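RNA-binding protein Smaug (Drosophila melanogaster, PDB 1OXJ) recognises RNA through its SAM domain, which in this fragment is accompanied by an all-helical PHAT domain. Local coordinates at residues I68-E73 and G112-K117; E89-V94 and M143-R148; T96-L101 and I150-F155. All blocks are in the same frame, centred on the assembly; numbering follows the deposited sequence.

Interaction 1. Residues I68-E73 and G112-K117; sequences ILNRVE and GLRFLK
The edge of the Arg114 guanidinium meets Asn70 OD1 in its plane and Glu73 OE1 a little tilted from it, while Leu69 CD2 approaches the Phe115 ring obliquely, at 4.2 Å from its CD1. These groups join the long helix 49-77, which runs from the SAM range into the PHAT range, to helix 111-127 of the PHAT domain; the two segments run nearly parallel, with axes 23° apart and 9.4 Å from each other. A single nitrogen, Arg114 NH2, serves both acceptors: it makes a nearly straight bond to a lone pair of Asn70 OD1 at 3.0 Å and a longer salt-bridge bond to Glu73 OE1 at 3.3 Å, which it reaches from above the carboxylate plane. Bends at chi2 (-50°) and chi3 (-62°) fold the arginine up so that its head lies alongside Asn70, and NH1 is held by the carbonyl of Glu108. Beneath the polar layer, Leu69 CD1 packs against Arg114 CB (3.7 Å) and Phe115 N. A methionine in place of Arg114 would probably leave the Glu73 carboxylate without its charged mate and Asn70 OD1 without a donor. One water donates to Glu73 OE1 and to Arg114 O, and accepts from Arg114 NE at 3.1 Å.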
loop_
_atom_site.group_PDB
_atom_site.type_symbol
_atom_site.label_atom_id
_atom_site.label_comp_id
_atom_site.label_asym_id
_atom_site.label_seq_id
_atom_site.Cartn_x
_atom_site.Cartn_y
_atom_site.Cartn_z
ATOM N N ILE A 68 -9.302 0.863 -5.447
ATOM C CA ILE A 68 -8.182 1.415 -6.202
ATOM C C ILE A 68 -7.374 0.291 -6.836
ATOM O O ILE A 68 -7.078 0.327 -8.028
ATOM C CB ILE A 68 -7.255 2.250 -5.301
ATOM C CG1 ILE A 68 -7.965 3.544 -4.884
ATOM C CG2 ILE A 68 -5.950 2.546 -6.031
ATOM C CD1 ILE A 68 -7.296 4.274 -3.736
ATOM N N LEU A 69 -7.018 -0.715 -6.042
ATOM C CA LEU A 69 -6.242 -1.834 -6.572
ATOM C C LEU A 69 -7.031 -2.577 -7.646
ATOM O O LEU A 69 -6.483 -2.976 -8.673
ATOM C CB LEU A 69 -5.844 -2.785 -5.438
ATOM C CG LEU A 69 -4.827 -2.179 -4.463
ATOM C CD1 LEU A 69 -4.723 -3.032 -3.188
ATOM C CD2 LEU A 69 -3.475 -2.072 -5.163
ATOM N N ASN A 70 -8.325 -2.754 -7.407
ATOM C CA ASN A 70 -9.181 -3.440 -8.367
ATOM C C ASN A 70 -9.154 -2.678 -9.691
ATOM O O ASN A 70 -8.997 -3.265 -10.762
ATOM C CB ASN A 70 -10.614 -3.510 -7.824
ATOM C CG ASN A 70 -11.567 -4.193 -8.779
ATOM O OD1 ASN A 70 -11.388 -5.365 -9.127
ATOM N ND2 ASN A 70 -12.592 -3.461 -9.214
ATOM N N ARG A 71 -9.305 -1.363 -9.599
ATOM C CA ARG A 71 -9.298 -0.492 -10.770
ATOM C C ARG A 71 -7.978 -0.570 -11.533
ATOM O O ARG A 71 -7.964 -0.693 -12.756
ATOM C CB ARG A 71 -9.540 0.956 -10.344
ATOM C CG ARG A 71 -9.662 1.926 -11.500
ATOM C CD ARG A 71 -8.857 3.182 -11.243
ATOM N NE ARG A 71 -9.172 3.794 -9.955
ATOM C CZ ARG A 71 -8.518 4.836 -9.452
ATOM N NH1 ARG A 71 -7.518 5.378 -10.133
ATOM N NH2 ARG A 71 -8.859 5.331 -8.271
ATOM N N VAL A 72 -6.866 -0.477 -10.810
ATOM C CA VAL A 72 -5.553 -0.537 -11.443
ATOM C C VAL A 72 -5.375 -1.871 -12.143
ATOM O O VAL A 72 -4.903 -1.934 -13.275
ATOM C CB VAL A 72 -4.422 -0.331 -10.405
ATOM C CG1 VAL A 72 -3.067 -0.663 -11.028
ATOM C CG2 VAL A 72 -4.436 1.111 -9.912
ATOM N N GLU A 73 -5.758 -2.946 -11.468
ATOM C CA GLU A 73 -5.649 -4.269 -12.062
ATOM C C GLU A 73 -6.382 -4.270 -13.404
ATOM O O GLU A 73 -5.830 -4.648 -14.434
ATOM C CB GLU A 73 -6.294 -5.313 -11.145
ATOM C CG GLU A 73 -6.279 -6.720 -11.720
ATOM C CD GLU A 73 -6.995 -7.720 -10.840
ATOM O OE1 GLU A 73 -6.748 -7.721 -9.614
ATOM O OE2 GLU A 73 -7.800 -8.509 -11.376
ATOM N N GLY A 112 -3.728 -7.024 1.085
ATOM C CA GLY A 112 -2.413 -7.550 0.785
ATOM C C GLY A 112 -2.436 -8.388 -0.474
ATOM O O GLY A 112 -1.539 -8.298 -1.314
ATOM N N LEU A 113 -3.469 -9.211 -0.609
ATOM C CA LEU A 113 -3.613 -10.080 -1.773
ATOM C C LEU A 113 -3.816 -9.279 -3.066
ATOM O O LEU A 113 -3.217 -9.597 -4.093
ATOM C CB LEU A 113 -4.800 -11.023 -1.566
ATOM C CG LEU A 113 -4.895 -12.233 -2.492
ATOM C CD1 LEU A 113 -3.721 -13.173 -2.201
ATOM C CD2 LEU A 113 -6.230 -12.954 -2.262
ATOM N N ARG A 114 -4.674 -8.263 -3.019
ATOM C CA ARG A 114 -4.935 -7.440 -4.193
ATOM C C ARG A 114 -3.665 -6.683 -4.582
ATOM O O ARG A 114 -3.380 -6.499 -5.766
ATOM C CB ARG A 114 -6.058 -6.434 -3.910
ATOM C CG ARG A 114 -7.417 -7.073 -3.571
ATOM C CD ARG A 114 -7.802 -8.131 -4.596
ATOM N NE ARG A 114 -7.957 -7.595 -5.950
ATOM C CZ ARG A 114 -9.080 -7.057 -6.432
ATOM N NH1 ARG A 114 -10.165 -6.969 -5.675
ATOM N NH2 ARG A 114 -9.131 -6.632 -7.689
ATOM N N PHE A 115 -2.917 -6.243 -3.571
ATOM C CA PHE A 115 -1.677 -5.507 -3.794
ATOM C C PHE A 115 -0.655 -6.388 -4.506
ATOM O O PHE A 115 -0.010 -5.961 -5.468
ATOM C CB PHE A 115 -1.104 -5.021 -2.459
ATOM C CG PHE A 115 0.062 -4.088 -2.609
ATOM C CD1 PHE A 115 -0.143 -2.724 -2.740
ATOM C CD2 PHE A 115 1.364 -4.578 -2.626
ATOM C CE1 PHE A 115 0.942 -1.841 -2.885
ATOM C CE2 PHE A 115 2.457 -3.712 -2.771
ATOM C CZ PHE A 115 2.239 -2.339 -2.899
ATOM N N LEU A 116 -0.499 -7.621 -4.034
ATOM C CA LEU A 116 0.439 -8.541 -4.655
ATOM C C LEU A 116 -0.011 -8.921 -6.064
ATOM O O LEU A 116 0.818 -9.159 -6.946
ATOM C CB LEU A 116 0.609 -9.793 -3.795
ATOM C CG LEU A 116 1.405 -9.621 -2.498
ATOM C CD1 LEU A 116 1.428 -10.938 -1.762
ATOM C CD2 LEU A 116 2.832 -9.155 -2.810
ATOM N N LYS A 117 -1.323 -8.970 -6.280
ATOM C CA LYS A 117 -1.856 -9.300 -7.604
ATOM C C LYS A 117 -1.468 -8.202 -8.594
ATOM O O LYS A 117 -1.039 -8.488 -9.713
ATOM C CB LYS A 117 -3.389 -9.427 -7.569
ATOM C CG LYS A 117 -3.910 -10.833 -7.276
ATOM C CD LYS A 117 -5.437 -10.883 -7.409
ATOM C CE LYS A 117 -5.973 -12.306 -7.322
ATOM N NZ LYS A 117 -5.793 -12.893 -5.967
HETATM O O HOH W 1 -5.477 -6.571 -7.476
#

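Interaction 2. Residues E89-V94 and M143-R148; sequences ELTNIV and MWILDR
Two helices of the PHAT domain are brought together where Leu90 and Thr91 of helix 83-91, with Val94 just beyond them, pack on Trp144, Ile145 and Arg148 of helix 136-150. Ile145 CD1 reaches Leu90 CB at 3.6 Å and passes Thr91 OG1 at about a right angle to that side chain. The Thr91 hydroxyl is hydrogen-bonded to the backbone oxygen of Val87, and its contact with the Ile145 methyl is van der Waals. Val94 spreads its two methyls over different partners. With CG1 between the backbone N and the carbonyl carbon (chi1 70°), that methyl lies obliquely against the benzo end of Trp144, 3.7 Å from CZ3, while CG2 sits 3.7 Å from Arg148 CB and near the Ile145 carbonyl oxygen. Thr91 CG2 also approaches Trp144 CZ3. No hydrogen bond crosses the contact, which packs mainly apolar groups of this all-helical fold and is only partly buried; Leu90, on its buried part, also packs against Leu69 and Phe115 of two further helices. The chain turns between Leu90 and Val94, with Leu90 O accepting from both Ile93 N and Val94 N. Within helix 136-150, Arg148 CG lies over one face of the Trp144 ring system, 3.5 Å above the plane and offset toward the rim, and the bends beyond it bring the guanidinium edge round to Trp144 NE1, which lies in its plane. Arg148 NH1 forms a salt bridge with Asp147 OD2 at 3.3 Å, its hydrogen bond weak, and Asp147 OD1 is paired with Lys166.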
loop_
_atom_site.group_PDB
_atom_site.type_symbol
_atom_site.label_atom_id
_atom_site.label_comp_id
_atom_site.label_asym_id
_atom_site.label_seq_id
_atom_site.Cartn_x
_atom_site.Cartn_y
_atom_site.Cartn_z
ATOM N N GLU A 89 0.062 5.020 -8.065
ATOM C CA GLU A 89 -1.004 4.570 -7.169
ATOM C C GLU A 89 -0.416 3.656 -6.088
ATOM O O GLU A 89 -0.674 3.845 -4.899
ATOM C CB GLU A 89 -2.078 3.794 -7.940
ATOM C CG GLU A 89 -2.908 4.631 -8.914
ATOM C CD GLU A 89 -3.881 5.563 -8.213
ATOM O OE1 GLU A 89 -4.630 6.270 -8.913
ATOM O OE2 GLU A 89 -3.904 5.595 -6.966
ATOM N N LEU A 90 0.375 2.666 -6.500
ATOM C CA LEU A 90 0.967 1.733 -5.544
ATOM C C LEU A 90 1.791 2.440 -4.478
ATOM O O LEU A 90 1.803 2.035 -3.316
ATOM C CB LEU A 90 1.840 0.696 -6.256
ATOM C CG LEU A 90 1.118 -0.266 -7.205
ATOM C CD1 LEU A 90 2.146 -1.154 -7.892
ATOM C CD2 LEU A 90 0.099 -1.116 -6.436
ATOM N N THR A 91 2.472 3.505 -4.878
ATOM C CA THR A 91 3.309 4.275 -3.965
ATOM C C THR A 91 2.548 4.752 -2.730
ATOM O O THR A 91 3.106 4.819 -1.625
ATOM C CB THR A 91 3.903 5.494 -4.690
ATOM O OG1 THR A 91 4.877 5.040 -5.643
ATOM C CG2 THR A 91 4.542 6.453 -3.703
ATOM N N ASN A 92 1.272 5.074 -2.918
ATOM C CA ASN A 92 0.448 5.567 -1.825
ATOM C C ASN A 92 -0.260 4.467 -1.053
ATOM O O ASN A 92 -1.080 4.745 -0.181
ATOM C CB ASN A 92 -0.578 6.562 -2.364
ATOM C CG ASN A 92 0.077 7.758 -3.021
ATOM O OD1 ASN A 92 0.955 8.388 -2.435
ATOM N ND2 ASN A 92 -0.344 8.078 -4.239
ATOM N N ILE A 93 0.065 3.218 -1.360
ATOM C CA ILE A 93 -0.568 2.097 -0.672
ATOM C C ILE A 93 0.456 1.196 0.018
ATOM O O ILE A 93 0.192 0.629 1.083
ATOM C CB ILE A 93 -1.391 1.246 -1.676
ATOM C CG1 ILE A 93 -2.572 2.070 -2.204
ATOM C CG2 ILE A 93 -1.886 -0.041 -1.015
ATOM C CD1 ILE A 93 -3.430 1.321 -3.212
ATOM N N VAL A 94 1.638 1.103 -0.575
ATOM C CA VAL A 94 2.680 0.219 -0.055
ATOM C C VAL A 94 3.049 0.380 1.425
ATOM O O VAL A 94 3.393 -0.604 2.090
ATOM C CB VAL A 94 3.953 0.318 -0.916
ATOM C CG1 VAL A 94 4.619 1.683 -0.724
ATOM C CG2 VAL A 94 4.886 -0.844 -0.590
ATOM N N MET A 143 11.083 -0.407 -8.039
ATOM C CA MET A 143 12.083 -1.123 -7.254
ATOM C C MET A 143 11.949 -0.721 -5.785
ATOM O O MET A 143 12.073 -1.555 -4.896
ATOM C CB MET A 143 13.485 -0.831 -7.792
ATOM C CG MET A 143 13.727 -1.381 -9.201
ATOM S SD MET A 143 13.720 -3.197 -9.314
ATOM C CE MET A 143 15.311 -3.538 -8.549
ATOM N N TRP A 144 11.666 0.554 -5.531
ATOM C CA TRP A 144 11.476 1.022 -4.162
ATOM C C TRP A 144 10.226 0.351 -3.573
ATOM O O TRP A 144 10.200 -0.043 -2.406
ATOM C CB TRP A 144 11.296 2.533 -4.147
ATOM C CG TRP A 144 10.940 3.078 -2.809
ATOM C CD1 TRP A 144 11.788 3.318 -1.759
ATOM C CD2 TRP A 144 9.631 3.439 -2.362
ATOM N NE1 TRP A 144 11.081 3.811 -0.686
ATOM C CE2 TRP A 144 9.755 3.894 -1.029
ATOM C CE3 TRP A 144 8.361 3.424 -2.959
ATOM C CZ2 TRP A 144 8.655 4.331 -0.281
ATOM C CZ3 TRP A 144 7.267 3.859 -2.214
ATOM C CH2 TRP A 144 7.424 4.306 -0.889
ATOM N N ILE A 145 9.180 0.229 -4.382
ATOM C CA ILE A 145 7.953 -0.417 -3.914
ATOM C C ILE A 145 8.233 -1.872 -3.515
ATOM O O ILE A 145 7.828 -2.324 -2.437
ATOM C CB ILE A 145 6.866 -0.399 -5.017
ATOM C CG1 ILE A 145 6.363 1.035 -5.225
ATOM C CG2 ILE A 145 5.705 -1.340 -4.629
ATOM C CD1 ILE A 145 5.434 1.187 -6.452
ATOM N N LEU A 146 8.912 -2.611 -4.383
ATOM C CA LEU A 146 9.227 -4.002 -4.080
ATOM C C LEU A 146 10.040 -4.023 -2.797
ATOM O O LEU A 146 9.847 -4.873 -1.933
ATOM C CB LEU A 146 10.023 -4.632 -5.226
ATOM C CG LEU A 146 9.270 -4.712 -6.559
ATOM C CD1 LEU A 146 10.176 -5.273 -7.640
ATOM C CD2 LEU A 146 8.037 -5.580 -6.393
ATOM N N ASP A 147 10.934 -3.051 -2.685
ATOM C CA ASP A 147 11.807 -2.896 -1.533
ATOM C C ASP A 147 11.001 -2.800 -0.234
ATOM O O ASP A 147 11.260 -3.534 0.720
ATOM C CB ASP A 147 12.664 -1.645 -1.741
ATOM C CG ASP A 147 13.981 -1.710 -1.006
ATOM O OD1 ASP A 147 14.584 -2.804 -0.956
ATOM O OD2 ASP A 147 14.423 -0.659 -0.494
ATOM N N ARG A 148 10.019 -1.906 -0.201
ATOM C CA ARG A 148 9.179 -1.733 0.982
ATOM C C ARG A 148 8.260 -2.939 1.191
ATOM O O ARG A 148 7.927 -3.274 2.322
ATOM C CB ARG A 148 8.323 -0.469 0.853
ATOM C CG ARG A 148 9.107 0.838 0.793
ATOM C CD ARG A 148 9.652 1.236 2.164
ATOM N NE ARG A 148 10.715 0.348 2.632
ATOM C CZ ARG A 148 11.957 0.346 2.156
ATOM N NH1 ARG A 148 12.305 1.189 1.191
ATOM N NH2 ARG A 148 12.857 -0.500 2.645
#

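Interaction 3. Residues T96-L101 and I150-F155; sequences TPMKPL and IHNEAF
Neither segment is a regular strand, and the backbones come nearest at Pro100 and Ala154, whose CA atoms are 4.2 Å apart, the run 96-101, extended as far as Pro100, passing beside a turn that includes the short 3-10 segment 153-154. Ala154 CB packs against the 96-101 backbone, at 3.4 Å from Lys99 O and 3.5 Å from Met98 O, and it also touches Pro100 CA. The turn is shaped by an Asx turn: Asn152 OD1 accepts from Ala154 N at 3.0 Å, with the donor 38° above the carbonyl plane of the amide, and the backbone oxygen of Asn152 takes Phe155 N. A water extends this polar group across the contact, donating to Asn152 OD1 and accepting from Met98 N at 3.1 Å. Asn152 CG stands anti to the backbone N (chi1 -173°), which brings the amide up beside Met98, and the two side chains cross at about a right angle with Met98 CE 3.7 Å from Asn152 ND2. Met98 SD then makes an oblique Met-aromatic contact with Phe155, 3.9 Å from CZ. Farther along the segment, Leu101 CD2 meets the Phe155 ring at its edge, 4.1 Å from CE1, and Leu101 CG lies on the carbonyl oxygen of Ala154. Two interhelical loops of the PHAT domain are thus joined, and helices border them: Leu116 of helix 111-127 touches both Leu101 and Phe155, Leu162 of helix 159-170 touches Phe155, and Trp13 of helix 10-16 packs on Pro97.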
loop_
_atom_site.group_PDB
_atom_site.type_symbol
_atom_site.label_atom_id
_atom_site.label_comp_id
_atom_site.label_asym_id
_atom_site.label_seq_id
_atom_site.Cartn_x
_atom_site.Cartn_y
_atom_site.Cartn_z
ATOM N N THR A 96 0.893 1.649 3.761
ATOM C CA THR A 96 -0.307 1.607 4.605
ATOM C C THR A 96 -0.430 0.314 5.404
ATOM O O THR A 96 0.070 -0.732 4.994
ATOM C CB THR A 96 -1.597 1.765 3.764
ATOM O OG1 THR A 96 -1.748 0.632 2.897
ATOM C CG2 THR A 96 -1.535 3.031 2.930
ATOM N N PRO A 97 -1.114 0.370 6.562
ATOM C CA PRO A 97 -1.312 -0.799 7.421
ATOM C C PRO A 97 -2.111 -1.863 6.686
ATOM O O PRO A 97 -3.223 -1.603 6.214
ATOM C CB PRO A 97 -2.084 -0.236 8.616
ATOM C CG PRO A 97 -1.662 1.208 8.657
ATOM C CD PRO A 97 -1.640 1.592 7.198
ATOM N N MET A 98 -1.533 -3.054 6.573
ATOM C CA MET A 98 -2.183 -4.163 5.897
ATOM C C MET A 98 -2.165 -5.404 6.771
ATOM O O MET A 98 -1.146 -5.752 7.362
ATOM C CB MET A 98 -1.480 -4.487 4.570
ATOM C CG MET A 98 -1.576 -3.408 3.495
ATOM S SD MET A 98 -0.857 -3.980 1.889
ATOM C CE MET A 98 0.320 -2.666 1.547
ATOM N N LYS A 99 -3.306 -6.072 6.846
ATOM C CA LYS A 99 -3.413 -7.294 7.622
ATOM C C LYS A 99 -2.711 -8.406 6.862
ATOM O O LYS A 99 -2.461 -8.291 5.662
ATOM C CB LYS A 99 -4.878 -7.672 7.812
ATOM C CG LYS A 99 -5.707 -6.625 8.542
ATOM C CD LYS A 99 -7.101 -7.145 8.856
ATOM C CE LYS A 99 -7.076 -8.133 10.012
ATOM N NZ LYS A 99 -8.452 -8.523 10.435
ATOM N N PRO A 100 -2.368 -9.499 7.557
ATOM C CA PRO A 100 -1.697 -10.631 6.906
ATOM C C PRO A 100 -2.537 -11.177 5.744
ATOM O O PRO A 100 -3.762 -11.025 5.723
ATOM C CB PRO A 100 -1.576 -11.647 8.033
ATOM C CG PRO A 100 -1.375 -10.770 9.252
ATOM C CD PRO A 100 -2.402 -9.670 9.022
ATOM N N LEU A 101 -1.882 -11.803 4.774
ATOM C CA LEU A 101 -2.601 -12.390 3.646
ATOM C C LEU A 101 -3.541 -13.472 4.167
ATOM O O LEU A 101 -4.628 -13.687 3.621
ATOM C CB LEU A 101 -1.616 -13.009 2.651
ATOM C CG LEU A 101 -0.619 -12.061 1.986
ATOM C CD1 LEU A 101 0.386 -12.872 1.197
ATOM C CD2 LEU A 101 -1.350 -11.093 1.072
ATOM N N ILE A 150 8.973 -6.099 0.459
ATOM C CA ILE A 150 9.775 -7.211 0.971
ATOM C C ILE A 150 9.842 -7.142 2.494
ATOM O O ILE A 150 9.944 -8.166 3.171
ATOM C CB ILE A 150 11.206 -7.177 0.380
ATOM C CG1 ILE A 150 11.157 -7.549 -1.106
ATOM C CG2 ILE A 150 12.117 -8.147 1.121
ATOM C CD1 ILE A 150 12.463 -7.330 -1.847
ATOM N N HIS A 151 9.742 -5.933 3.031
ATOM C CA HIS A 151 9.814 -5.737 4.473
ATOM C C HIS A 151 8.472 -5.488 5.154
ATOM O O HIS A 151 8.419 -5.074 6.313
ATOM C CB HIS A 151 10.792 -4.601 4.773
ATOM C CG HIS A 151 12.186 -4.879 4.300
ATOM N ND1 HIS A 151 12.973 -5.871 4.847
ATOM C CD2 HIS A 151 12.918 -4.327 3.304
ATOM C CE1 HIS A 151 14.128 -5.918 4.207
ATOM N NE2 HIS A 151 14.120 -4.992 3.266
ATOM N N ASN A 152 7.386 -5.745 4.433
ATOM C CA ASN A 152 6.054 -5.575 4.999
ATOM C C ASN A 152 5.715 -6.909 5.662
ATOM O O ASN A 152 5.604 -7.930 4.986
ATOM C CB ASN A 152 5.038 -5.279 3.899
ATOM C CG ASN A 152 3.675 -4.923 4.451
ATOM O OD1 ASN A 152 3.293 -5.373 5.538
ATOM N ND2 ASN A 152 2.923 -4.126 3.701
ATOM N N GLU A 153 5.556 -6.899 6.981
ATOM C CA GLU A 153 5.253 -8.123 7.712
ATOM C C GLU A 153 4.074 -8.908 7.153
ATOM O O GLU A 153 4.029 -10.132 7.277
ATOM C CB GLU A 153 5.025 -7.804 9.192
ATOM C CG GLU A 153 6.316 -7.455 9.925
ATOM C CD GLU A 153 6.104 -7.182 11.402
ATOM O OE1 GLU A 153 5.343 -7.941 12.040
ATOM O OE2 GLU A 153 6.706 -6.216 11.927
ATOM N N ALA A 154 3.127 -8.213 6.533
ATOM C CA ALA A 154 1.964 -8.872 5.952
ATOM C C ALA A 154 2.361 -9.741 4.759
ATOM O O ALA A 154 1.612 -10.632 4.360
ATOM C CB ALA A 154 0.937 -7.832 5.520
ATOM N N PHE A 155 3.540 -9.487 4.194
ATOM C CA PHE A 155 4.015 -10.258 3.044
ATOM C C PHE A 155 5.125 -11.213 3.447
ATOM O O PHE A 155 5.855 -11.734 2.605
ATOM C CB PHE A 155 4.529 -9.329 1.937
ATOM C CG PHE A 155 3.488 -8.392 1.396
ATOM C CD1 PHE A 155 2.174 -8.820 1.214
ATOM C CD2 PHE A 155 3.822 -7.084 1.055
ATOM C CE1 PHE A 155 1.206 -7.958 0.704
ATOM C CE2 PHE A 155 2.864 -6.213 0.544
ATOM C CZ PHE A 155 1.551 -6.650 0.368
HETATM O O HOH W 2 1.167 -4.397 7.151
#

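The three contacts lie close together, with centres about 12 Å apart between interactions 1 and 2 and between 2 and 3, and about 14 Å between 1 and 3. Their segments alternate along the chain, the first segments of all three preceding the second segments in the same order. Phe115 links interactions 1 and 2: its CZ lies 3.7 Å from Val94 CB, and its CD1 lies 3.6 Å from Ile93 CG2. A weak ion pair of Arg71 and Glu89 adds a second connection. Interaction 3 joins interaction 1 through Leu101 CD2, 3.3 Å from Gly112 C, and through Phe155 CE1, 3.4 Å from Gly112 O. It meets interaction 2 where Met98 CE comes within 3.3 Å of Ile93 O.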